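Local coordinates for protein pumilio homology domain family member 4 (Saccharomyces cerevisiae, PDB 3BWT) that binds messenger RNA, this chain being the single-stranded-RNA-binding domain, a curved array of eight Pumilio repeats, at residues D223-H226 with K227-L231; K233-A236 with I237-I241; V248-K251 with I252-A256. All blocks are in the same frame, centred on the assembly; numbering follows the deposited sequence.

Contact 1 (D223-H226 with K227-L231); sequences DYTH and KIVHL
Helix 224-232 begins in the sixth Pumilio repeat, where D223 in the N-cap position meets K227 one turn on. The aspartate makes no side-chain capping bond; instead CG lies anti to the backbone N (chi1 174°), which brings OD1 round to the lysine. K227 runs extended, and the two side chains cross obliquely. OD1 of D223 makes a long salt bridge to NZ of K227 at 3.9 Å and touches CE, 3.6 Å away. CG of D223, the carboxylate carbon, lies 4.0 Å above one face of the Y224 ring, offset toward the rim, while CD of K227 stands obliquely to that ring, 4.4 Å from Y224 CD1.

The backbone bonds confirm a regular turn: N of I228 is 2.8 Å from O of Y224, and N of V229 is 3.0 Å from O of T225, both nearly straight. H230 N also bonds to H226 O, but tilted from the carbonyl plane, and K227 N to D223 O is weak at 3.4 Å. On the buried flank, CG2 of T225 and CG2 of V229 approach to 4.4 Å. The compact branched side chains fit between neighbours: T225 and V229 against V258 of helix 256-279, I228 against V209 and I213 of helix 205-219.

Polar groups at the helix start are met by other helices: E216 takes the backbone N-H groups of D223 and Y224 and the hydroxyl of T225, and D190 bonds Y224 OH. The negative charge of E216 thus probably suits that positive helix end, while the D223-K227 pair adds a looser electrostatic tie.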
loop_
_atom_site.group_PDB
_atom_site.type_symbol
_atom_site.label_atom_id
_atom_site.label_comp_id
_atom_site.label_asym_id
_atom_site.label_seq_id
_atom_site.Cartn_x
_atom_site.Cartn_y
_atom_site.Cartn_z
ATOM N N ASP A 223 9.242 18.398 -4.472
ATOM C CA ASP A 223 8.292 19.120 -5.304
ATOM C C ASP A 223 6.953 19.229 -4.574
ATOM O O ASP A 223 6.577 20.312 -4.122
ATOM C CB ASP A 223 8.129 18.429 -6.668
ATOM C CG ASP A 223 7.038 19.058 -7.527
ATOM O OD1 ASP A 223 6.343 19.976 -7.041
ATOM O OD2 ASP A 223 6.867 18.633 -8.693
ATOM N N TYR A 224 6.236 18.110 -4.456
ATOM C CA TYR A 224 4.907 18.126 -3.850
ATOM C C TYR A 224 4.987 18.318 -2.340
ATOM O O TYR A 224 4.059 18.842 -1.721
ATOM C CB TYR A 224 4.108 16.874 -4.224
ATOM C CG TYR A 224 3.764 16.820 -5.698
ATOM C CD1 TYR A 224 2.696 17.551 -6.210
ATOM C CD2 TYR A 224 4.530 16.061 -6.586
ATOM C CE1 TYR A 224 2.393 17.519 -7.563
ATOM C CE2 TYR A 224 4.234 16.018 -7.932
ATOM C CZ TYR A 224 3.166 16.749 -8.419
ATOM O OH TYR A 224 2.876 16.711 -9.765
ATOM N N THR A 225 6.106 17.914 -1.750
ATOM C CA THR A 225 6.324 18.162 -0.343
ATOM C C THR A 225 6.128 19.649 -0.071
ATOM O O THR A 225 5.381 20.039 0.819
ATOM C CB THR A 225 7.739 17.730 0.077
ATOM O OG1 THR A 225 7.855 16.304 -0.031
ATOM C CG2 THR A 225 8.026 18.145 1.505
ATOM N N HIS A 226 6.795 20.486 -0.854
ATOM C CA HIS A 226 6.712 21.925 -0.650
ATOM C C HIS A 226 5.299 22.439 -0.883
ATOM O O HIS A 226 4.818 23.307 -0.155
ATOM C CB HIS A 226 7.715 22.671 -1.537
ATOM C CG HIS A 226 9.142 22.485 -1.124
ATOM N ND1 HIS A 226 10.092 21.923 -1.953
ATOM C CD2 HIS A 226 9.782 22.782 0.034
ATOM C CE1 HIS A 226 11.254 21.887 -1.325
ATOM N NE2 HIS A 226 11.094 22.399 -0.117
ATOM N N LYS A 227 4.626 21.902 -1.893
ATOM C CA LYS A 227 3.268 22.354 -2.192
ATOM C C LYS A 227 2.264 21.959 -1.091
ATOM O O LYS A 227 1.346 22.720 -0.769
ATOM C CB LYS A 227 2.831 21.853 -3.566
ATOM C CG LYS A 227 3.616 22.480 -4.718
ATOM C CD LYS A 227 3.130 21.957 -6.071
ATOM C CE LYS A 227 3.909 22.558 -7.243
ATOM N NZ LYS A 227 3.460 22.054 -8.560
ATOM N N ILE A 228 2.461 20.780 -0.504
ATOM C CA ILE A 228 1.649 20.332 0.621
ATOM C C ILE A 228 1.879 21.227 1.828
ATOM O O ILE A 228 0.931 21.745 2.418
ATOM C CB ILE A 228 1.994 18.893 1.039
ATOM C CG1 ILE A 228 1.601 17.897 -0.050
ATOM C CG2 ILE A 228 1.309 18.541 2.347
ATOM C CD1 ILE A 228 2.156 16.527 0.192
ATOM N N VAL A 229 3.143 21.393 2.203
ATOM C CA VAL A 229 3.476 22.230 3.343
ATOM C C VAL A 229 2.843 23.604 3.192
ATOM O O VAL A 229 2.225 24.120 4.127
ATOM C CB VAL A 229 4.985 22.367 3.525
ATOM C CG1 VAL A 229 5.292 23.339 4.648
ATOM C CG2 VAL A 229 5.589 21.008 3.830
ATOM N N HIS A 230 2.975 24.181 2.005
ATOM C CA HIS A 230 2.378 25.480 1.728
ATOM C C HIS A 230 0.873 25.538 2.010
ATOM O O HIS A 230 0.357 26.567 2.432
ATOM C CB HIS A 230 2.657 25.911 0.288
ATOM C CG HIS A 230 1.984 27.196 -0.088
ATOM N ND1 HIS A 230 2.452 28.428 0.320
ATOM C CD2 HIS A 230 0.869 27.438 -0.816
ATOM C CE1 HIS A 230 1.654 29.373 -0.142
ATOM N NE2 HIS A 230 0.686 28.799 -0.834
ATOM N N LEU A 231 0.167 24.439 1.768
ATOM C CA LEU A 231 -1.287 24.417 1.954
ATOM C C LEU A 231 -1.712 24.148 3.395
ATOM O O LEU A 231 -2.728 24.667 3.846
ATOM C CB LEU A 231 -1.947 23.400 1.014
ATOM C CG LEU A 231 -2.040 23.799 -0.460
ATOM C CD1 LEU A 231 -2.314 22.602 -1.361
ATOM C CD2 LEU A 231 -3.103 24.857 -0.639
#

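Contact 2 (K233-A236 with I237-I241); sequences KPRA and IELSI
Charge pairing links R235 and E238, three residues apart at the start of helix 236-240 in the seventh Pumilio repeat. R235 NH1 donates to E238 OE1 at 3.0 Å with an N-H...O angle of 154°, and E238 OE2 is 3.1 Å from the same NH1, at the guanidinium edge. The side chains run alongside one another, pointing the same way, yet their flat ends are turned 52° apart. NH1 meets OE1 from above the carboxylate plane, while OE1 itself lies close to the guanidinium plane. A bend at chi3 (-86°) of the arginine turns its flat end to this partner; a long, weak ion pair joins R235 NH2 to D197.

The apolar contact is made by L239. Its CD2 sits over one face of the guanidinium, 4.2 Å from R235 CZ, and its CD1 meets R235 CB at 3.9 Å, so that a branched leucine touches both the stem and the head of the arginine. With an alanine in place of R235, E238 would probably lose its charged mate and CD2 of L239 the flat group it lies against.

Among the hydrogen bonds, L239 N reaches R235 O at 2.8 Å, almost straight. A236 O receives the hydroxyl of S240 at 2.7 Å and, weakly, its backbone N. A small serine with OG beside its own backbone N suits this folding back onto the preceding turn.

Around this short helix, L239 and S240 rest on I249 of helix 245-253, and A236 packs on M262 and E265 of helix 256-279, where L278 also covers S240 and I241.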
loop_
_atom_site.group_PDB
_atom_site.type_symbol
_atom_site.label_atom_id
_atom_site.label_comp_id
_atom_site.label_asym_id
_atom_site.label_seq_id
_atom_site.Cartn_x
_atom_site.Cartn_y
_atom_site.Cartn_z
ATOM N N LYS A 233 0.427 24.391 6.324
ATOM C CA LYS A 233 1.110 25.166 7.361
ATOM C C LYS A 233 0.183 26.167 8.061
ATOM O O LYS A 233 0.200 26.274 9.282
ATOM C CB LYS A 233 2.354 25.870 6.806
ATOM C CG LYS A 233 3.214 26.521 7.878
ATOM C CD LYS A 233 4.665 26.697 7.422
ATOM C CE LYS A 233 4.795 27.686 6.265
ATOM N NZ LYS A 233 4.816 29.105 6.723
ATOM N N PRO A 234 -0.632 26.903 7.286
ATOM C CA PRO A 234 -1.554 27.888 7.865
ATOM C C PRO A 234 -2.568 27.300 8.850
ATOM O O PRO A 234 -3.384 28.034 9.415
ATOM C CB PRO A 234 -2.274 28.441 6.636
ATOM C CG PRO A 234 -1.280 28.295 5.539
ATOM C CD PRO A 234 -0.583 27.002 5.816
ATOM N N ARG A 235 -2.523 25.991 9.055
ATOM C CA ARG A 235 -3.481 25.342 9.936
ATOM C C ARG A 235 -2.733 24.441 10.898
ATOM O O ARG A 235 -3.308 23.525 11.494
ATOM C CB ARG A 235 -4.509 24.549 9.121
ATOM C CG ARG A 235 -4.999 25.295 7.880
ATOM C CD ARG A 235 -6.426 24.928 7.479
ATOM N NE ARG A 235 -6.490 23.751 6.621
ATOM C CZ ARG A 235 -7.208 22.667 6.896
ATOM N NH1 ARG A 235 -7.941 22.618 8.004
ATOM N NH2 ARG A 235 -7.204 21.637 6.055
ATOM N N ALA A 236 -1.447 24.731 11.059
ATOM C CA ALA A 236 -0.544 23.877 11.821
ATOM C C ALA A 236 -1.129 23.435 13.160
ATOM O O ALA A 236 -1.093 22.254 13.504
ATOM C CB ALA A 236 0.793 24.572 12.025
ATOM N N ILE A 237 -1.662 24.388 13.915
ATOM C CA ILE A 237 -2.250 24.079 15.212
ATOM C C ILE A 237 -3.525 23.276 15.050
ATOM O O ILE A 237 -3.712 22.258 15.712
ATOM C CB ILE A 237 -2.606 25.352 16.005
ATOM C CG1 ILE A 237 -1.352 26.185 16.290
ATOM C CG2 ILE A 237 -3.311 24.966 17.300
ATOM C CD1 ILE A 237 -0.417 25.556 17.313
ATOM N N GLU A 238 -4.407 23.748 14.176
ATOM C CA GLU A 238 -5.694 23.101 13.980
ATOM C C GLU A 238 -5.521 21.617 13.642
ATOM O O GLU A 238 -6.214 20.765 14.193
ATOM C CB GLU A 238 -6.470 23.818 12.885
ATOM C CG GLU A 238 -7.862 23.274 12.637
ATOM C CD GLU A 238 -8.316 23.502 11.204
ATOM O OE1 GLU A 238 -7.699 24.342 10.503
ATOM O OE2 GLU A 238 -9.282 22.835 10.775
ATOM N N LEU A 239 -4.579 21.319 12.749
ATOM C CA LEU A 239 -4.301 19.955 12.336
ATOM C C LEU A 239 -3.481 19.203 13.373
ATOM O O LEU A 239 -3.469 17.970 13.392
ATOM C CB LEU A 239 -3.551 19.953 11.010
ATOM C CG LEU A 239 -4.258 20.640 9.845
ATOM C CD1 LEU A 239 -3.306 20.844 8.677
ATOM C CD2 LEU A 239 -5.484 19.846 9.412
ATOM N N SER A 240 -2.780 19.938 14.228
ATOM C CA SER A 240 -1.957 19.306 15.254
ATOM C C SER A 240 -2.806 18.647 16.339
ATOM O O SER A 240 -2.330 17.779 17.076
ATOM C CB SER A 240 -0.993 20.310 15.887
ATOM O OG SER A 240 0.144 20.486 15.073
ATOM N N ILE A 241 -4.063 19.062 16.440
ATOM C CA ILE A 241 -4.954 18.521 17.464
ATOM C C ILE A 241 -6.046 17.677 16.831
ATOM O O ILE A 241 -7.110 17.466 17.414
ATOM C CB ILE A 241 -5.572 19.640 18.322
ATOM C CG1 ILE A 241 -6.573 20.445 17.495
ATOM C CG2 ILE A 241 -4.463 20.542 18.866
ATOM C CD1 ILE A 241 -7.194 21.583 18.240
#

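Contact 3 (V248-K251 with I252-A256); sequences VIEK and ILKTA
K254, the first residue to leave helical geometry after helix 245-253, runs back over E250, one turn before it. Its CB lies 3.4 Å from E250 O, and CG, placed beside the backbone N by a chi1 of -72°, is also 3.4 Å from that oxygen. CD still follows the carbonyl. Beyond it the extended chain reaches the glutamate head: CE is 4.1 Å from E250 OE1 and NZ 4.2 Å, too far for a salt bridge, so the opposite charges probably attract only weakly. The two side chains lie alongside, pointing the same way, while E250 OE2 has a weak bond to T290.

As the helix ends, K254 N makes only weak bonds to E250 O and K251 O. The carbonyl of K251 gains a firmer partner in T255, whose OG1 donates to K251 O at 2.8 Å; a threonine suits this spot because its hydroxyl can supply the donor after the backbone N of T255 has turned to I252 O. K251 itself sends NZ to T214.

On the buried side, V248 CG1 meets I252 CD1 at 4.0 Å and I249 CG2 meets L253 CD1 at 4.4 Å, branched aliphatics one turn apart. V248 packs on V209 and I252 on I213, both of helix 205-219, while I249 and L253 pack on V287 of helix 284-298 and on M262 of helix 256-279, the layered helical stacking of the Pumilio superhelix.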
loop_
_atom_site.group_PDB
_atom_site.type_symbol
_atom_site.label_atom_id
_atom_site.label_comp_id
_atom_site.label_asym_id
_atom_site.label_seq_id
_atom_site.Cartn_x
_atom_site.Cartn_y
_atom_site.Cartn_z
ATOM N N VAL A 248 0.114 13.969 9.597
ATOM C CA VAL A 248 0.772 14.731 8.556
ATOM C C VAL A 248 1.680 15.805 9.158
ATOM O O VAL A 248 2.821 15.966 8.740
ATOM C CB VAL A 248 -0.258 15.369 7.597
ATOM C CG1 VAL A 248 0.449 16.185 6.532
ATOM C CG2 VAL A 248 -1.114 14.293 6.949
ATOM N N ILE A 249 1.185 16.537 10.145
ATOM C CA ILE A 249 2.014 17.564 10.761
ATOM C C ILE A 249 3.326 16.955 11.264
ATOM O O ILE A 249 4.407 17.467 10.958
ATOM C CB ILE A 249 1.281 18.306 11.888
ATOM C CG1 ILE A 249 0.052 19.030 11.337
ATOM C CG2 ILE A 249 2.207 19.304 12.532
ATOM C CD1 ILE A 249 0.375 20.258 10.525
ATOM N N GLU A 250 3.222 15.860 12.017
ATOM C CA GLU A 250 4.386 15.089 12.471
ATOM C C GLU A 250 5.286 14.621 11.330
ATOM O O GLU A 250 6.514 14.619 11.445
ATOM C CB GLU A 250 3.932 13.854 13.246
ATOM C CG GLU A 250 3.853 14.037 14.750
ATOM C CD GLU A 250 4.255 12.777 15.494
ATOM O OE1 GLU A 250 4.634 11.788 14.824
ATOM O OE2 GLU A 250 4.199 12.775 16.742
ATOM N N LYS A 251 4.670 14.194 10.236
ATOM C CA LYS A 251 5.425 13.729 9.088
ATOM C C LYS A 251 6.326 14.851 8.579
ATOM O O LYS A 251 7.502 14.637 8.295
ATOM C CB LYS A 251 4.484 13.265 7.982
ATOM C CG LYS A 251 5.219 12.787 6.752
ATOM C CD LYS A 251 6.204 11.710 7.126
ATOM C CE LYS A 251 6.945 11.219 5.919
ATOM N NZ LYS A 251 7.659 9.945 6.217
ATOM N N ILE A 252 5.754 16.045 8.469
ATOM C CA ILE A 252 6.483 17.243 8.073
ATOM C C ILE A 252 7.537 17.643 9.117
ATOM O O ILE A 252 8.674 17.979 8.767
ATOM C CB ILE A 252 5.517 18.414 7.830
ATOM C CG1 ILE A 252 4.684 18.163 6.577
ATOM C CG2 ILE A 252 6.280 19.711 7.694
ATOM C CD1 ILE A 252 3.361 18.904 6.563
ATOM N N LEU A 253 7.164 17.598 10.394
ATOM C CA LEU A 253 8.117 17.901 11.461
ATOM C C LEU A 253 9.314 16.962 11.416
ATOM O O LEU A 253 10.383 17.292 11.917
ATOM C CB LEU A 253 7.459 17.809 12.842
ATOM C CG LEU A 253 6.513 18.941 13.228
ATOM C CD1 LEU A 253 5.998 18.730 14.639
ATOM C CD2 LEU A 253 7.218 20.287 13.093
ATOM N N LYS A 254 9.123 15.786 10.825
ATOM C CA LYS A 254 10.179 14.776 10.756
ATOM C C LYS A 254 10.853 14.745 9.384
ATOM O O LYS A 254 11.697 13.890 9.114
ATOM C CB LYS A 254 9.634 13.390 11.131
ATOM C CG LYS A 254 9.331 13.221 12.615
ATOM C CD LYS A 254 8.837 11.812 12.932
ATOM C CE LYS A 254 8.719 11.585 14.438
ATOM N NZ LYS A 254 8.454 10.153 14.786
ATOM N N THR A 255 10.481 15.681 8.523
ATOM C CA THR A 255 11.152 15.822 7.239
ATOM C C THR A 255 12.103 17.019 7.266
ATOM O O THR A 255 11.678 18.166 7.102
ATOM C CB THR A 255 10.145 15.972 6.104
ATOM O OG1 THR A 255 9.245 14.859 6.141
ATOM C CG2 THR A 255 10.855 16.022 4.744
ATOM N N ALA A 256 13.390 16.736 7.456
ATOM C CA ALA A 256 14.375 17.769 7.787
ATOM C C ALA A 256 14.217 19.104 7.056
ATOM O O ALA A 256 14.251 20.153 7.698
ATOM C CB ALA A 256 15.788 17.237 7.629
#

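Contact 3 is the most buried of the three, and each of the others touches its aliphatic flank, contact 1 at I252 and contact 2 at I249. Contacts 1 and 2 adjoin in sequence but otherwise do not touch. They are partly buried, one on helix 224-232 and one on the short helix 236-240 that follows, and all three also pack against helix 256-279. The chemistry follows position. These two helix starts carry ion pairs, long in contact 1 and hydrogen-bonded in contact 2, whereas at the helix end in contact 3 the charges merely neighbour each other. Hydroxyls fold onto carbonyls near the helix ends in contacts 2 and 3.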